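Local structure of ribosomal RNA small subunit methyltransferase E (5O96) at residues L81-A86 with P190-I195; L172-A177 with L194-E199; Y158-V163 with I207-G212. The protein probably transfers a methyl group from S-adenosyl-L-methionine to N3 of a specific uridine in 16S rRNA of the assembled 30S ribosomal subunit. One frame throughout, in Å; residues are numbered along the deposited sequence.

Interaction 1: residues L81-A86 with P190-I195; sequences LKIHLA and PDVALI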
# COMPACT_ATOMS: atom_id res chain seq x y z
N LEU A 81 15.65 11.74 2.41
CA LEU A 81 15.60 11.46 0.98
C LEU A 81 14.32 12.08 0.44
O LEU A 81 13.23 11.59 0.74
CB LEU A 81 15.64 9.96 0.70
CG LEU A 81 15.54 9.44 -0.74
CD1 LEU A 81 16.83 9.69 -1.51
CD2 LEU A 81 15.11 7.95 -0.84
N LYS A 82 14.44 13.15 -0.34
CA LYS A 82 13.28 13.87 -0.85
C LYS A 82 12.89 13.24 -2.18
O LYS A 82 13.65 13.32 -3.15
CB LYS A 82 13.58 15.35 -1.01
CG LYS A 82 13.34 16.17 0.22
CD LYS A 82 14.64 16.56 0.88
CE LYS A 82 15.46 17.48 -0.01
NZ LYS A 82 16.88 17.53 0.44
N ILE A 83 11.74 12.58 -2.22
CA ILE A 83 11.24 11.97 -3.43
C ILE A 83 10.14 12.85 -4.00
O ILE A 83 9.25 13.28 -3.27
CB ILE A 83 10.71 10.55 -3.16
CG1 ILE A 83 11.81 9.74 -2.47
CG2 ILE A 83 10.24 9.94 -4.45
CD1 ILE A 83 11.39 8.36 -2.05
N HIS A 84 10.24 13.14 -5.29
CA HIS A 84 9.20 13.83 -6.04
C HIS A 84 8.46 12.76 -6.84
O HIS A 84 9.01 12.22 -7.80
CB HIS A 84 9.79 14.90 -6.95
CG HIS A 84 8.77 15.71 -7.68
ND1 HIS A 84 9.10 16.69 -8.59
CD2 HIS A 84 7.41 15.66 -7.65
CE1 HIS A 84 7.99 17.24 -9.06
NE2 HIS A 84 6.95 16.63 -8.52
N LEU A 85 7.26 12.40 -6.38
CA LEU A 85 6.43 11.42 -7.08
C LEU A 85 5.72 12.09 -8.24
O LEU A 85 5.02 13.09 -8.06
CB LEU A 85 5.41 10.79 -6.14
CG LEU A 85 4.33 9.83 -6.69
CD1 LEU A 85 4.92 8.58 -7.32
CD2 LEU A 85 3.30 9.43 -5.59
N ALA A 86 5.87 11.54 -9.42
CA ALA A 86 5.02 11.92 -10.54
C ALA A 86 4.11 10.72 -10.82
O ALA A 86 4.57 9.71 -11.35
CB ALA A 86 5.85 12.32 -11.76
N PRO A 190 20.58 13.85 -2.15
CA PRO A 190 19.41 14.65 -1.77
C PRO A 190 18.05 14.14 -2.25
O PRO A 190 17.14 14.05 -1.41
CB PRO A 190 19.71 16.03 -2.42
CG PRO A 190 20.59 15.73 -3.59
CD PRO A 190 21.39 14.49 -3.21
N ASP A 191 17.88 13.84 -3.53
CA ASP A 191 16.51 13.74 -4.03
C ASP A 191 16.39 12.77 -5.19
O ASP A 191 17.38 12.37 -5.82
CB ASP A 191 15.97 15.13 -4.39
CG ASP A 191 16.87 15.88 -5.36
OD1 ASP A 191 17.90 15.32 -5.82
OD2 ASP A 191 16.53 17.03 -5.68
N VAL A 192 15.14 12.35 -5.43
CA VAL A 192 14.77 11.39 -6.47
C VAL A 192 13.52 11.90 -7.18
O VAL A 192 12.58 12.36 -6.53
CB VAL A 192 14.49 9.99 -5.89
CG1 VAL A 192 14.44 8.91 -7.01
CG2 VAL A 192 15.50 9.61 -4.81
N ALA A 193 13.50 11.80 -8.50
CA ALA A 193 12.26 11.93 -9.24
C ALA A 193 11.80 10.53 -9.65
O ALA A 193 12.59 9.76 -10.20
CB ALA A 193 12.43 12.83 -10.46
N LEU A 194 10.54 10.20 -9.36
CA LEU A 194 10.00 8.86 -9.58
C LEU A 194 8.72 8.95 -10.40
O LEU A 194 7.73 9.53 -9.93
CB LEU A 194 9.72 8.16 -8.25
CG LEU A 194 9.03 6.79 -8.28
CD1 LEU A 194 9.92 5.72 -8.90
CD2 LEU A 194 8.62 6.37 -6.89
N ILE A 195 8.74 8.38 -11.60
CA ILE A 195 7.56 8.33 -12.46
C ILE A 195 6.88 6.96 -12.34
O ILE A 195 7.53 5.91 -12.49
CB ILE A 195 7.92 8.66 -13.92
CG1 ILE A 195 8.47 10.08 -14.03
CG2 ILE A 195 6.70 8.52 -14.83
CD1 ILE A 195 8.98 10.41 -15.46
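Lys82 and Asp191 begin the pairing of two neighbouring parallel strands, their CB atoms 4.1 Å apart on the side of the sheet that also carries His84 and Ala193. Lys82 CB also lies 3.8 Å from Pro190 O, and from there the lysine chain bends about CB-CG (chi2 105°) and again about CG-CD (chi3 65°). CG lies farther off, but CE and NZ fold back beside the same oxygen, NZ ending 3.9 Å from Pro190 O, too far for a hydrogen bond. That carbonyl is instead taken by Lys82 N at 3.0 Å. The ladder continues with Val192 N to Lys82 O, His84 N to Val192 O, Leu194 N to His84 O and Ala86 N to Leu194 O; Lys82 and His84 each give an N-H and take one at O, whereas Ala86 gives its N-H. Strands 82-88 and 191-196 lie in the middle of the six-stranded parallel sheet of the SPOUT methyltransferase domain, although about a hundred residues separate them in sequence. On the side that carries Ile83 and Val192, Leu81, just before the strand, brings CD1 to Val192 CG2 at 3.6 Å, the two side chains crossing obliquely. Ile83 CG2 lies 4.2 Å from Leu194 CB, and helix 227-242 covers this layer through Leu235 and Leu238. His84 turns its ring away from strand 191-196, with CG anti to the backbone N (chi1 -176°). Both ring nitrogens are satisfied elsewhere, ND1 by Glu168 and NE2 by Thr111, which fixes the rotation of the imidazole, while Phe162 meets it edge-to-face. Further along, Ala86 CB rests 4.1 Å from Ile195 CG1.

Interaction 2: residues L172-A177 with L194-E199; sequences LILHPA and LIIGPE. With SAM (S-adenosylmethionine), chain I.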
# COMPACT_ATOMS: atom_id res chain seq x y z
N LEU A 172 14.09 8.15 -11.87
CA LEU A 172 13.70 6.77 -12.08
C LEU A 172 12.29 6.70 -12.65
O LEU A 172 11.40 7.45 -12.24
CB LEU A 172 13.79 6.00 -10.76
CG LEU A 172 15.15 5.82 -10.09
CD1 LEU A 172 14.93 5.04 -8.82
CD2 LEU A 172 16.15 5.09 -10.99
N ILE A 173 12.07 5.77 -13.57
CA ILE A 173 10.73 5.46 -14.05
C ILE A 173 10.47 3.98 -13.83
O ILE A 173 11.29 3.13 -14.19
CB ILE A 173 10.54 5.84 -15.53
CG1 ILE A 173 9.13 5.48 -16.00
CG2 ILE A 173 11.68 5.23 -16.43
CD1 ILE A 173 8.70 6.28 -17.22
N LEU A 174 9.30 3.67 -13.28
CA LEU A 174 8.89 2.28 -13.09
C LEU A 174 8.45 1.73 -14.44
O LEU A 174 7.38 2.10 -14.96
CB LEU A 174 7.79 2.16 -12.04
CG LEU A 174 7.28 0.75 -11.82
CD1 LEU A 174 8.42 -0.17 -11.40
CD2 LEU A 174 6.20 0.75 -10.79
N HIS A 175 9.27 0.85 -15.02
CA HIS A 175 9.06 0.30 -16.35
C HIS A 175 9.95 -0.92 -16.56
O HIS A 175 11.14 -0.88 -16.24
CB HIS A 175 9.33 1.36 -17.43
CG HIS A 175 9.05 0.88 -18.82
ND1 HIS A 175 7.76 0.74 -19.32
CD2 HIS A 175 9.88 0.51 -19.83
CE1 HIS A 175 7.82 0.31 -20.56
NE2 HIS A 175 9.09 0.16 -20.89
N PRO A 176 9.41 -2.01 -17.09
CA PRO A 176 10.16 -3.27 -17.12
C PRO A 176 11.36 -3.29 -18.06
O PRO A 176 12.32 -4.01 -17.77
CB PRO A 176 9.10 -4.29 -17.58
CG PRO A 176 7.79 -3.60 -17.45
CD PRO A 176 8.04 -2.15 -17.62
N ALA A 177 11.30 -2.60 -19.19
CA ALA A 177 12.24 -2.82 -20.28
C ALA A 177 13.60 -2.29 -19.87
O ALA A 177 13.72 -1.13 -19.48
CB ALA A 177 11.75 -2.14 -21.57
N LEU A 194 10.54 10.20 -9.36
CA LEU A 194 10.00 8.86 -9.58
C LEU A 194 8.72 8.95 -10.40
O LEU A 194 7.73 9.53 -9.93
CB LEU A 194 9.72 8.16 -8.25
CG LEU A 194 9.03 6.79 -8.28
CD1 LEU A 194 9.92 5.72 -8.90
CD2 LEU A 194 8.62 6.37 -6.89
N ILE A 195 8.74 8.38 -11.60
CA ILE A 195 7.56 8.33 -12.46
C ILE A 195 6.88 6.96 -12.34
O ILE A 195 7.53 5.91 -12.49
CB ILE A 195 7.92 8.66 -13.92
CG1 ILE A 195 8.47 10.08 -14.03
CG2 ILE A 195 6.70 8.52 -14.83
CD1 ILE A 195 8.98 10.41 -15.46
N ILE A 196 5.58 6.96 -12.05
CA ILE A 196 4.77 5.75 -12.04
C ILE A 196 3.59 5.96 -12.97
O ILE A 196 2.89 6.97 -12.86
CB ILE A 196 4.32 5.35 -10.62
CG1 ILE A 196 5.55 4.85 -9.85
CG2 ILE A 196 3.24 4.24 -10.70
CD1 ILE A 196 5.63 5.29 -8.49
N GLY A 197 3.41 5.04 -13.90
CA GLY A 197 2.50 5.23 -14.99
C GLY A 197 1.16 4.61 -14.73
O GLY A 197 0.91 4.02 -13.68
N PRO A 198 0.26 4.77 -15.68
CA PRO A 198 -1.12 4.35 -15.49
C PRO A 198 -1.22 2.86 -15.76
O PRO A 198 -0.25 2.24 -16.18
CB PRO A 198 -1.87 5.17 -16.54
CG PRO A 198 -0.88 5.20 -17.68
CD PRO A 198 0.49 5.31 -17.02
N GLU A 199 -2.44 2.33 -15.60
CA GLU A 199 -2.64 0.89 -15.74
C GLU A 199 -2.08 0.37 -17.06
O GLU A 199 -1.33 -0.61 -17.07
CB GLU A 199 -4.10 0.50 -15.59
CG GLU A 199 -4.26 -1.03 -15.59
CD GLU A 199 -5.70 -1.53 -15.67
OE1 GLU A 199 -6.61 -0.82 -15.18
OE2 GLU A 199 -5.93 -2.63 -16.23
N SAM I . -1.03 -2.83 -13.36
CA SAM I . -1.48 -1.56 -12.79
C SAM I . -2.99 -1.34 -12.54
O SAM I . -3.80 -2.26 -12.50
OXT SAM I . -3.47 -0.23 -12.33
CB SAM I . -0.98 -0.49 -13.70
CG SAM I . 0.03 0.57 -13.33
SD SAM I . 1.64 -0.13 -13.51
CE SAM I . 2.41 0.24 -11.93
C5' SAM I . 2.35 1.14 -14.58
C4' SAM I . 3.46 0.51 -15.39
O4' SAM I . 4.49 0.20 -14.47
C3' SAM I . 3.00 -0.83 -15.94
O3' SAM I . 2.54 -0.79 -17.27
C2' SAM I . 4.24 -1.69 -15.89
O2' SAM I . 4.82 -1.64 -17.16
C1' SAM I . 5.13 -0.99 -14.89
N9 SAM I . 5.35 -1.98 -13.83
C8 SAM I . 4.42 -2.60 -13.00
N7 SAM I . 5.06 -3.47 -12.20
C5 SAM I . 6.38 -3.43 -12.51
C6 SAM I . 7.45 -4.12 -12.00
N6 SAM I . 7.24 -5.01 -11.05
N1 SAM I . 8.70 -3.89 -12.53
C2 SAM I . 8.89 -2.97 -13.54
N3 SAM I . 7.80 -2.27 -14.04
C4 SAM I . 6.57 -2.52 -13.53
O HOH W 1 5.01 2.77 -13.87
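With CG anti to the backbone N (chi1 178°) and the chain turned at chi2 58°, Leu174 packs its CB on Ile196 CG1 while its two methyls go on to S-adenosylmethionine; in Ile173 it is CG1 that stands anti to N (chi1 179°), carrying CD1 over to Ile195 CG2 at 3.8 Å. These residues close strand 170-174, which runs parallel to 191-196, and the loops leaving the two strand ends form part of the cofactor pocket of the SPOUT fold. Backbone pairing is short here: Ile195 N donates to Leu172 O, and Leu174 N reaches Ile195 O at 3.0 Å in a nearly straight bond. Beyond it the strands part, and a water bridges the gap. This water donates to Leu174 O at 2.7 Å and to the ribose O4' of the cofactor at 2.7 Å, and accepts from Gly197 N at 2.8 Å, so that the end of one strand, the loop after the other and the sugar are joined by one molecule. Leu174 CD1 approaches adenine N3 at 3.4 Å, while its CD2 lies 4.0 Å from CE, the methyl carbon on the sulfonium, so that one leucine touches both the adenine and the reactive methyl group. Gly221 O, Leu225 O and Thr227 N also hydrogen-bond the cofactor, and Thr227 OG1 bonds Gly197 O. Next to the ribose, Pro176 CD comes to 3.3 Å from O2'.

Interaction 3: residues Y158-V163 with I207-G212; sequences YLDQFV and IRLTSG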
# COMPACT_ATOMS: atom_id res chain seq x y z
N TYR A 158 1.61 17.31 -18.22
CA TYR A 158 1.83 16.20 -19.12
C TYR A 158 3.24 15.65 -18.94
O TYR A 158 4.13 16.31 -18.39
CB TYR A 158 1.62 16.64 -20.57
CG TYR A 158 0.16 16.80 -20.91
CD1 TYR A 158 -0.52 17.98 -20.59
CD2 TYR A 158 -0.55 15.78 -21.52
CE1 TYR A 158 -1.86 18.12 -20.90
CE2 TYR A 158 -1.88 15.91 -21.84
CZ TYR A 158 -2.54 17.08 -21.52
OH TYR A 158 -3.87 17.20 -21.84
N LEU A 159 3.43 14.41 -19.41
CA LEU A 159 4.73 13.75 -19.28
C LEU A 159 5.85 14.61 -19.83
O LEU A 159 6.90 14.74 -19.21
CB LEU A 159 4.71 12.41 -20.00
CG LEU A 159 5.92 11.51 -19.80
CD1 LEU A 159 6.16 11.21 -18.31
CD2 LEU A 159 5.66 10.23 -20.55
N ASP A 160 5.62 15.23 -21.00
CA ASP A 160 6.68 16.02 -21.63
C ASP A 160 7.19 17.10 -20.69
O ASP A 160 8.40 17.25 -20.48
CB ASP A 160 6.18 16.64 -22.95
CG ASP A 160 7.28 17.34 -23.72
OD1 ASP A 160 8.18 16.66 -24.26
OD2 ASP A 160 7.27 18.59 -23.78
N GLN A 161 6.27 17.87 -20.10
CA GLN A 161 6.68 18.99 -19.26
C GLN A 161 7.50 18.51 -18.08
O GLN A 161 8.60 19.00 -17.83
CB GLN A 161 5.46 19.77 -18.79
CG GLN A 161 5.81 20.94 -17.88
CD GLN A 161 4.61 21.78 -17.54
OE1 GLN A 161 3.58 21.71 -18.21
NE2 GLN A 161 4.71 22.56 -16.48
N PHE A 162 6.98 17.50 -17.37
CA PHE A 162 7.59 17.06 -16.12
C PHE A 162 9.01 16.56 -16.34
O PHE A 162 9.92 16.84 -15.56
CB PHE A 162 6.73 15.97 -15.49
CG PHE A 162 7.37 15.35 -14.29
CD1 PHE A 162 8.21 14.27 -14.42
CD2 PHE A 162 7.17 15.90 -13.05
CE1 PHE A 162 8.83 13.76 -13.34
CE2 PHE A 162 7.78 15.37 -11.96
CZ PHE A 162 8.60 14.30 -12.10
N VAL A 163 9.18 15.75 -17.38
CA VAL A 163 10.48 15.20 -17.71
C VAL A 163 11.44 16.29 -18.14
O VAL A 163 12.65 16.21 -17.88
CB VAL A 163 10.22 14.12 -18.78
CG1 VAL A 163 11.24 14.15 -19.86
CG2 VAL A 163 10.12 12.74 -18.13
N ILE A 207 8.64 6.31 -23.56
CA ILE A 207 9.90 5.80 -23.04
C ILE A 207 11.07 6.45 -23.74
O ILE A 207 12.07 6.81 -23.10
CB ILE A 207 9.94 4.26 -23.15
CG1 ILE A 207 8.89 3.65 -22.22
CG2 ILE A 207 11.34 3.71 -22.83
CD1 ILE A 207 9.10 4.02 -20.71
N ARG A 208 10.98 6.66 -25.06
CA ARG A 208 12.07 7.34 -25.75
C ARG A 208 12.25 8.76 -25.21
O ARG A 208 13.39 9.23 -25.05
CB ARG A 208 11.83 7.37 -27.27
CG ARG A 208 12.00 6.01 -27.97
CD ARG A 208 12.19 6.14 -29.48
NE ARG A 208 11.29 7.13 -30.08
CZ ARG A 208 10.05 6.86 -30.48
NH1 ARG A 208 9.57 5.63 -30.35
NH2 ARG A 208 9.29 7.81 -31.01
N LEU A 209 11.15 9.44 -24.89
CA LEU A 209 11.26 10.80 -24.35
C LEU A 209 11.78 10.80 -22.90
O LEU A 209 12.62 11.64 -22.55
CB LEU A 209 9.90 11.49 -24.44
CG LEU A 209 9.80 12.75 -23.57
CD1 LEU A 209 10.52 13.90 -24.24
CD2 LEU A 209 8.36 13.10 -23.28
N THR A 210 11.30 9.89 -22.03
CA THR A 210 11.78 9.90 -20.65
C THR A 210 13.23 9.46 -20.58
O THR A 210 14.02 9.99 -19.78
CB THR A 210 10.93 9.00 -19.73
OG1 THR A 210 11.07 7.63 -20.14
CG2 THR A 210 9.48 9.41 -19.76
N SER A 211 13.58 8.44 -21.36
CA SER A 211 14.95 7.98 -21.44
C SER A 211 15.87 9.06 -22.03
O SER A 211 17.07 9.11 -21.71
CB SER A 211 15.00 6.71 -22.28
OG SER A 211 16.33 6.41 -22.64
N GLY A 212 15.33 9.93 -22.88
CA GLY A 212 16.12 11.03 -23.39
C GLY A 212 16.46 12.06 -22.35
O GLY A 212 17.47 12.77 -22.49
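This is side-by-side packing of two helices, 159-165 and 204-212, which lie on the same side of the parallel sheet of the methyltransferase domain. The axes of the two short segments approach to 10.0 Å and run nearly parallel, with 11° between their directions. The meeting surface is built from Leu159, Asp160 and Val163 on one helix and Leu209 and Thr210 on the other. Thr210 presents its methyl rather than its hydroxyl: CG2 stands anti to the carbonyl carbon and fits into the fork of Leu159, 4.0 Å from both CD1 and CD2. The same methyl touches Val163 CG2 at 3.8 Å, so one carbon is held between two residues a helical turn apart, both side chains crossing that of Thr210 at about a right angle. Val163 CG1 turns to Leu209, 4.2 Å from its CG. At the more exposed end of the contact, Leu209 lays its methyls against Asp160, CD1 reaching OD1 at 3.6 Å and CD2 reaching CA at 3.8 Å. The other carboxylate oxygen, OD2, is in a salt bridge with Arg164 on its own helix, so Leu209 packs against a carboxylate that is already paired. Underneath, Leu159 and Val163 also rest on Ile195 of the sheet. No hydrogen bond joins the two segments; the direct contact is mainly apolar, consistent with packing that depends on shape rather than on directional bonds.

In the fold
Interactions 1 and 2 share Leu194 and Ile195: strand 191-196 pairs with 82-88 on one edge and with 170-174 on the other, and the centres of interactions 1 and 2 lie about 13 Å apart. Interaction 3 packs over one side of this sheet, about 11 Å from interaction 2 and about 15 Å from interaction 1 between centres. Ile195 links all three, its CD1 lying 3.7 Å from Val163 CG2, while Phe162 CZ touches Ala86 CB at 3.4 Å. Only interaction 2 touches S-adenosylmethionine; the side chain of Ile195 stays about 9 Å from the cofactor, and that of Leu159 about 11 Å. Ile207 of interaction 3 nevertheless packs on His175, in the loop beside the cofactor, with CD1 3.7 Å from CG of the histidine.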